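Local coordinates for protein tRNA (guanine(6)-N2)-methyltransferase (Thermus thermophilus, PDB 3TMA) that transfers a methyl group from S-adenosyl-L-methionine to the N2 atom of guanosine 6 in tRNA(Phe), at residues A199-G204 with V273-A278; G310-L315 with V348-K353. One frame throughout, in Å; residues are numbered along the deposited sequence.

Contact 1 of 2, residues A199-G204 with V273-A278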
ATOM      1  N   ALA A 199      13.228   4.023   4.973  1.00 37.05           N
ATOM      2  CA  ALA A 199      14.187   4.246   6.078  1.00 39.46           C
ATOM      3  C   ALA A 199      15.322   3.213   6.094  1.00 38.83           C
ATOM      4  O   ALA A 199      16.253   3.306   6.907  1.00 41.37           O
ATOM      5  CB  ALA A 199      13.470   4.231   7.426  1.00 37.07           C
ATOM      6  N   ASP A 200      15.245   2.250   5.186  1.00 41.38           N
ATOM      7  CA  ASP A 200      16.234   1.184   5.073  1.00 43.58           C
ATOM      8  C   ASP A 200      16.374   0.474   6.430  1.00 40.35           C
ATOM      9  O   ASP A 200      17.470   0.323   6.936  1.00 41.56           O
ATOM     10  CB  ASP A 200      17.585   1.772   4.629  1.00 48.08           C
ATOM     11  CG  ASP A 200      18.614   0.694   4.265  1.00 58.39           C
ATOM     12  OD1 ASP A 200      19.818   0.887   4.570  1.00 71.89           O
ATOM     13  OD2 ASP A 200      18.215  -0.356   3.714  1.00 64.02           O
ATOM     14  N   ALA A 201      15.255   0.114   7.052  1.00 37.80           N
ATOM     15  CA  ALA A 201      15.284  -0.698   8.277  1.00 36.24           C
ATOM     16  C   ALA A 201      15.560  -2.182   7.926  1.00 38.26           C
ATOM     17  O   ALA A 201      14.952  -2.701   7.004  1.00 37.66           O
ATOM     18  CB  ALA A 201      13.968  -0.611   8.985  1.00 34.88           C
ATOM     19  N   ARG A 202      16.424  -2.846   8.693  1.00 37.39           N
ATOM     20  CA  ARG A 202      16.810  -4.237   8.437  1.00 39.88           C
ATOM     21  C   ARG A 202      16.759  -5.020   9.741  1.00 39.21           C
ATOM     22  O   ARG A 202      16.926  -4.438  10.811  1.00 36.04           O
ATOM     23  CB  ARG A 202      18.228  -4.287   7.874  1.00 42.07           C
ATOM     24  CG  ARG A 202      18.280  -3.778   6.429  1.00 51.90           C
ATOM     25  CD  ARG A 202      19.642  -4.037   5.841  1.00 64.26           C
ATOM     26  NE  ARG A 202      20.677  -3.267   6.525  1.00 71.52           N
ATOM     27  CZ  ARG A 202      20.954  -1.995   6.252  1.00 76.64           C
ATOM     28  NH1 ARG A 202      20.244  -1.351   5.333  1.00 79.14           N
ATOM     29  NH2 ARG A 202      21.930  -1.364   6.893  1.00 77.36           N
ATOM     30  N   PRO A 203      16.542  -6.350   9.659  1.00 32.92           N
ATOM     31  CA  PRO A 203      16.475  -7.198  10.855  1.00 31.86           C
ATOM     32  C   PRO A 203      17.659  -6.983  11.806  1.00 33.71           C
ATOM     33  O   PRO A 203      18.816  -6.982  11.366  1.00 36.26           O
ATOM     34  CB  PRO A 203      16.514  -8.626  10.266  1.00 35.24           C
ATOM     35  CG  PRO A 203      15.801  -8.454   8.942  1.00 38.05           C
ATOM     36  CD  PRO A 203      16.330  -7.135   8.420  1.00 35.19           C
ATOM     37  N   GLY A 204      17.375  -6.813  13.094  1.00 32.76           N
ATOM     38  CA  GLY A 204      18.434  -6.556  14.068  1.00 35.57           C
ATOM     39  C   GLY A 204      18.457  -5.080  14.510  1.00 35.67           C
ATOM     40  O   GLY A 204      19.003  -4.785  15.545  1.00 36.12           O
ATOM     41  N   VAL A 273      17.630   4.458  19.308  1.00 27.87           N
ATOM     42  CA  VAL A 273      17.189   3.481  18.316  1.00 27.74           C
ATOM     43  C   VAL A 273      17.916   3.746  16.983  1.00 28.15           C
ATOM     44  O   VAL A 273      18.681   4.716  16.879  1.00 28.36           O
ATOM     45  CB  VAL A 273      15.624   3.540  18.070  1.00 25.83           C
ATOM     46  CG1 VAL A 273      14.841   3.173  19.316  1.00 25.70           C
ATOM     47  CG2 VAL A 273      15.212   4.890  17.518  1.00 25.25           C
ATOM     48  N   ASP A 274      17.690   2.900  15.970  1.00 26.00           N
ATOM     49  CA  ASP A 274      18.380   3.091  14.683  1.00 26.06           C
ATOM     50  C   ASP A 274      17.477   3.798  13.677  1.00 24.58           C
ATOM     51  O   ASP A 274      17.978   4.416  12.750  1.00 23.85           O
ATOM     52  CB  ASP A 274      18.811   1.750  14.097  1.00 26.56           C
ATOM     53  CG  ASP A 274      19.862   1.056  14.959  1.00 32.70           C
ATOM     54  OD1 ASP A 274      20.978   1.606  15.039  1.00 37.07           O
ATOM     55  OD2 ASP A 274      19.563   0.003  15.573  1.00 30.93           O
ATOM     56  N   ARG A 275      16.165   3.546  13.785  1.00 22.75           N
ATOM     57  CA  ARG A 275      15.193   3.985  12.787  1.00 22.78           C
ATOM     58  C   ARG A 275      13.945   4.462  13.502  1.00 20.87           C
ATOM     59  O   ARG A 275      13.491   3.833  14.471  1.00 22.07           O
ATOM     60  CB  ARG A 275      14.798   2.809  11.841  1.00 23.53           C
ATOM     61  CG  ARG A 275      15.959   2.210  10.969  1.00 22.73           C
ATOM     62  CD  ARG A 275      16.568   3.334  10.083  1.00 30.00           C
ATOM     63  NE  ARG A 275      17.571   2.796   9.147  1.00 32.92           N
ATOM     64  CZ  ARG A 275      18.877   2.787   9.381  1.00 35.82           C
ATOM     65  NH1 ARG A 275      19.371   3.279  10.523  1.00 28.73           N
ATOM     66  NH2 ARG A 275      19.694   2.302   8.465  1.00 37.06           N
ATOM     67  N   ILE A 276      13.390   5.582  13.048  1.00 21.82           N
ATOM     68  CA  ILE A 276      12.148   6.118  13.629  1.00 22.39           C
ATOM     69  C   ILE A 276      11.162   6.300  12.473  1.00 24.71           C
ATOM     70  O   ILE A 276      11.507   6.874  11.433  1.00 23.89           O
ATOM     71  CB  ILE A 276      12.406   7.491  14.325  1.00 22.93           C
ATOM     72  CG1 ILE A 276      13.415   7.285  15.463  1.00 23.10           C
ATOM     73  CG2 ILE A 276      11.094   8.121  14.848  1.00 18.77           C
ATOM     74  CD1 ILE A 276      13.783   8.620  16.213  1.00 26.68           C
ATOM     75  N   LEU A 277       9.981   5.698  12.598  1.00 23.53           N
ATOM     76  CA  LEU A 277       8.998   5.730  11.511  1.00 24.10           C
ATOM     77  C   LEU A 277       7.790   6.492  12.032  1.00 24.37           C
ATOM     78  O   LEU A 277       7.133   6.026  12.957  1.00 23.79           O
ATOM     79  CB  LEU A 277       8.565   4.284  11.149  1.00 24.38           C
ATOM     80  CG  LEU A 277       9.727   3.285  10.993  1.00 26.25           C
ATOM     81  CD1 LEU A 277       9.195   1.842  10.743  1.00 31.25           C
ATOM     82  CD2 LEU A 277      10.677   3.709   9.860  1.00 26.45           C
ATOM     83  N   ALA A 278       7.542   7.680  11.491  1.00 24.06           N
ATOM     84  CA  ALA A 278       6.722   8.670  12.218  1.00 25.70           C
ATOM     85  C   ALA A 278       5.552   9.147  11.343  1.00 28.93           C
ATOM     86  O   ALA A 278       5.752   9.551  10.193  1.00 28.94           O
ATOM     87  CB  ALA A 278       7.566   9.815  12.637  1.00 25.24           C
TER
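The guanidinium of Arg275 presents its edge to the backbone of 199-204: Ala199 O and Asp200 O both lie near its plane, while Ala201 N stands oblique to it. This joins strand 275-278 of the Rossmann-fold methyltransferase domain to the turn that ends helix 189-198, where Asp200, with positive phi, closes a Schellman motif. Three hydrogen bonds cross, all weak by angle. Arg275 NE donates to Ala199 O at 2.6 Å, but the bond is bent to 127° at the hydrogen; NE and NH2 both turn to Asp200 O. Asp200 O is thus shared, weakly, by two N-H groups, and NE is divided between two carbonyls, which is consistent with the bent geometry. A straighter bond from Arg275 NH1 to Asp274 O (2.9 Å) fixes the rotation of the group; the oxygen lies in the guanidinium plane, although the donor sits above the plane of that carbonyl. Arg275 CG, set beside the backbone N by chi1 (-63°), lies 4.0 Å from Ala201 CB; the bend at chi2 then directs the rest of the chain to the carbonyls. The Asp200 carboxylate lies alongside, its plane 40° from the guanidinium, and its OD1 is 4.1 Å from Arg275 NH2, too far for a salt bridge. Leu196 of helix 189-198 touches both Ala201 and Leu277. Further along the strand, the CD2 methyl of Leu277 meets Ala199 CB at 3.7 Å.

Contact 2 of 2, residues G310-L315 with V348-K353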
ATOM      1  N   GLY A 310      24.205   8.532  11.535  1.00 41.87           N
ATOM      2  CA  GLY A 310      23.710   7.512  10.582  1.00 40.65           C
ATOM      3  C   GLY A 310      22.303   6.974  10.835  1.00 37.27           C
ATOM      4  O   GLY A 310      21.686   6.400   9.937  1.00 36.67           O
ATOM      5  N   GLY A 311      21.745   7.218  12.023  1.00 34.77           N
ATOM      6  CA  GLY A 311      20.345   6.832  12.306  1.00 29.38           C
ATOM      7  C   GLY A 311      19.401   7.580  11.357  1.00 29.73           C
ATOM      8  O   GLY A 311      19.801   8.593  10.780  1.00 30.69           O
ATOM      9  N   ARG A 312      18.201   7.042  11.103  1.00 26.21           N
ATOM     10  CA  ARG A 312      17.337   7.620  10.062  1.00 28.48           C
ATOM     11  C   ARG A 312      15.900   7.739  10.549  1.00 27.73           C
ATOM     12  O   ARG A 312      15.496   6.996  11.439  1.00 24.50           O
ATOM     13  CB  ARG A 312      17.387   6.792   8.768  1.00 31.27           C
ATOM     14  CG  ARG A 312      18.748   6.815   8.065  1.00 36.45           C
ATOM     15  CD  ARG A 312      18.735   6.181   6.669  1.00 45.62           C
ATOM     16  NE  ARG A 312      19.978   6.521   5.978  1.00 56.98           N
ATOM     17  CZ  ARG A 312      20.068   7.074   4.765  1.00 58.85           C
ATOM     18  NH1 ARG A 312      18.985   7.243   4.009  1.00 51.57           N
ATOM     19  NH2 ARG A 312      21.265   7.401   4.273  1.00 64.38           N
ATOM     20  N   VAL A 313      15.183   8.765  10.054  1.00 27.59           N
ATOM     21  CA  VAL A 313      13.752   8.931  10.307  1.00 26.00           C
ATOM     22  C   VAL A 313      13.035   8.874   8.960  1.00 27.29           C
ATOM     23  O   VAL A 313      13.490   9.478   7.997  1.00 30.01           O
ATOM     24  CB  VAL A 313      13.427  10.321  10.972  1.00 29.20           C
ATOM     25  CG1 VAL A 313      11.976  10.371  11.426  1.00 26.58           C
ATOM     26  CG2 VAL A 313      14.332  10.584  12.166  1.00 26.06           C
ATOM     27  N   ALA A 314      11.955   8.110   8.856  1.00 25.09           N
ATOM     28  CA  ALA A 314      11.052   8.258   7.704  1.00 26.95           C
ATOM     29  C   ALA A 314       9.758   8.865   8.242  1.00 28.46           C
ATOM     30  O   ALA A 314       9.159   8.334   9.184  1.00 26.49           O
ATOM     31  CB  ALA A 314      10.772   6.875   7.032  1.00 26.30           C
ATOM     32  N   LEU A 315       9.359   9.962   7.675  1.00 28.66           N
ATOM     33  CA  LEU A 315       8.188  10.581   8.180  1.00 30.15           C
ATOM     34  C   LEU A 315       7.190  11.018   7.150  1.00 30.18           C
ATOM     35  O   LEU A 315       7.532  11.400   6.081  1.00 31.42           O
ATOM     36  CB  LEU A 315       8.497  11.667   9.217  1.00 33.38           C
ATOM     37  CG  LEU A 315       8.729  13.131   8.886  1.00 44.51           C
ATOM     38  CD1 LEU A 315       7.459  13.731   8.221  1.00 47.25           C
ATOM     39  CD2 LEU A 315       9.006  13.802  10.223  1.00 46.72           C
ATOM     40  N   VAL A 348       6.615  11.950   1.956  1.00 27.76           N
ATOM     41  CA  VAL A 348       7.477  11.154   2.868  1.00 27.56           C
ATOM     42  C   VAL A 348       8.877  11.785   2.811  1.00 27.76           C
ATOM     43  O   VAL A 348       9.443  11.998   1.716  1.00 25.96           O
ATOM     44  CB  VAL A 348       7.606   9.652   2.470  1.00 30.37           C
ATOM     45  CG1 VAL A 348       8.642   8.936   3.401  1.00 28.77           C
ATOM     46  CG2 VAL A 348       6.219   8.925   2.581  1.00 32.36           C
ATOM     47  N   PHE A 349       9.416  12.115   3.973  1.00 25.69           N
ATOM     48  CA  PHE A 349      10.808  12.590   4.038  1.00 26.80           C
ATOM     49  C   PHE A 349      11.644  11.544   4.734  1.00 25.78           C
ATOM     50  O   PHE A 349      11.171  10.953   5.691  1.00 26.99           O
ATOM     51  CB  PHE A 349      10.833  13.882   4.881  1.00 28.03           C
ATOM     52  CG  PHE A 349      10.173  15.068   4.189  1.00 32.16           C
ATOM     53  CD1 PHE A 349      10.636  15.535   2.975  1.00 37.30           C
ATOM     54  CD2 PHE A 349       9.129  15.749   4.785  1.00 42.75           C
ATOM     55  CE1 PHE A 349      10.043  16.678   2.325  1.00 37.16           C
ATOM     56  CE2 PHE A 349       8.566  16.907   4.152  1.00 45.21           C
ATOM     57  CZ  PHE A 349       9.025  17.340   2.918  1.00 36.85           C
ATOM     58  N   VAL A 350      12.847  11.293   4.240  1.00 24.83           N
ATOM     59  CA  VAL A 350      13.822  10.507   4.965  1.00 25.76           C
ATOM     60  C   VAL A 350      14.920  11.447   5.445  1.00 26.12           C
ATOM     61  O   VAL A 350      15.545  12.141   4.637  1.00 27.36           O
ATOM     62  CB  VAL A 350      14.447   9.372   4.082  1.00 24.16           C
ATOM     63  CG1 VAL A 350      15.433   8.522   4.918  1.00 28.71           C
ATOM     64  CG2 VAL A 350      13.291   8.465   3.592  1.00 26.83           C
ATOM     65  N   LEU A 351      15.151  11.438   6.753  1.00 25.36           N
ATOM     66  CA  LEU A 351      16.185  12.261   7.381  1.00 28.58           C
ATOM     67  C   LEU A 351      17.270  11.341   7.916  1.00 30.96           C
ATOM     68  O   LEU A 351      16.980  10.220   8.354  1.00 34.10           O
ATOM     69  CB  LEU A 351      15.587  13.064   8.547  1.00 28.58           C
ATOM     70  CG  LEU A 351      14.242  13.751   8.274  1.00 29.10           C
ATOM     71  CD1 LEU A 351      13.611  14.204   9.575  1.00 30.83           C
ATOM     72  CD2 LEU A 351      14.374  14.918   7.304  1.00 30.78           C
ATOM     73  N   GLU A 352      18.516  11.790   7.835  1.00 32.81           N
ATOM     74  CA  GLU A 352      19.623  11.067   8.425  1.00 33.81           C
ATOM     75  C   GLU A 352      20.333  11.993   9.418  1.00 34.47           C
ATOM     76  O   GLU A 352      20.629  13.156   9.116  1.00 33.54           O
ATOM     77  CB  GLU A 352      20.628  10.587   7.350  1.00 32.13           C
ATOM     78  CG  GLU A 352      21.825   9.854   7.970  1.00 37.24           C
ATOM     79  CD  GLU A 352      22.893   9.404   6.953  1.00 52.85           C
ATOM     80  OE1 GLU A 352      22.817   9.789   5.769  1.00 53.89           O
ATOM     81  OE2 GLU A 352      23.847   8.691   7.358  1.00 58.64           O
ATOM     82  N   LYS A 353      20.586  11.482  10.614  1.00 34.00           N
ATOM     83  CA  LYS A 353      21.428  12.206  11.543  1.00 35.40           C
ATOM     84  C   LYS A 353      22.883  12.227  11.077  1.00 40.04           C
ATOM     85  O   LYS A 353      23.509  11.162  10.942  1.00 39.65           O
ATOM     86  CB  LYS A 353      21.377  11.557  12.910  1.00 34.40           C
ATOM     87  CG  LYS A 353      22.333  12.222  13.910  1.00 36.41           C
ATOM     88  CD  LYS A 353      21.915  11.843  15.347  1.00 36.19           C
ATOM     89  CE  LYS A 353      22.807  12.555  16.376  1.00 39.31           C
ATOM     90  NZ  LYS A 353      22.326  12.276  17.796  1.00 36.47           N
TER
HETATM   91  O   HOH W   1      22.400   6.327   7.372  1.00 47.83           O
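Arg312 and Glu352 reach across the strand pair and join in a salt bridge, Arg312 NH2 to Glu352 OE1 at 3.2 Å. The guanidinium and carboxylate planes are 39° apart, so the groups meet at a slant and not as a coplanar pair. Glu352 CB lies over one face of the guanidinium, offset toward its rim, and Val350 CG1 approaches Arg312 NH1 obliquely at 3.9 Å. A water in the guanidinium plane accepts from Arg312 NE (2.8 Å) and donates to Gly310 O (2.7 Å); its bond to Glu352 OE2 is weak. Glu352 can reach this cluster because CG is anti to the backbone N (chi1 178°) and the chain runs on extended. OE1 has a second cationic partner in Arg334 of strand 331-338, an arrangement that would be expected to stabilise the carboxylate charge.

Beneath these side chains is the antiparallel pairing of strands 312-317 and 347-353, their short segments at 164°. Strand 347-353 is the reversed strand that the Rossmann-fold methyltransferase sheet, order 3-2-1-4-5-7-6, inserts between its fifth and sixth strands; all the others run parallel. Val313 with Leu351 and Leu315 with Phe349 are hydrogen-bonded pairs, each closed by two N-H to O bonds. Beyond them Lys353 N donates to Gly311 O, and Gly310 N to Lys353 O at 2.8 Å, nearly straight. CA-H...O contacts run between these bonds, among them Val350 CA to Val313 O.

On the sheet face opposite Arg312, Leu351 CD1 packs on Val313 CB at 4.1 Å, and Leu315 CD1 sits at the edge of the Phe349 ring, 4.3 Å from its CD2. Helix 320-326 covers this face through Leu323, which touches Leu315; on the other face Leu198 of helix 189-198 lies against Val350.

From the N terminus, the chain passes the THUMP domain and helix 189-198 before reaching 199-204. Contact 1 closes a long loop when the chain returns at 273-278, after 68 residues that include strands 207-209, 231-235 and 257-260. The chain then runs through helix 290-305 to 310-315, and contact 2 closes a shorter loop of 32 residues holding helix 320-326 and strand 331-338. The two loops follow in series, neither nested nor crossed. The contact centres lie about 9 Å apart, and the contacts meet where strands 275-278 and 312-317 are neighbours: Ile276 O and Ala314 N lie 2.9 Å apart, a probable hydrogen bond. Together they link the end of helix 189-198, the parallel strands and strand 347-353.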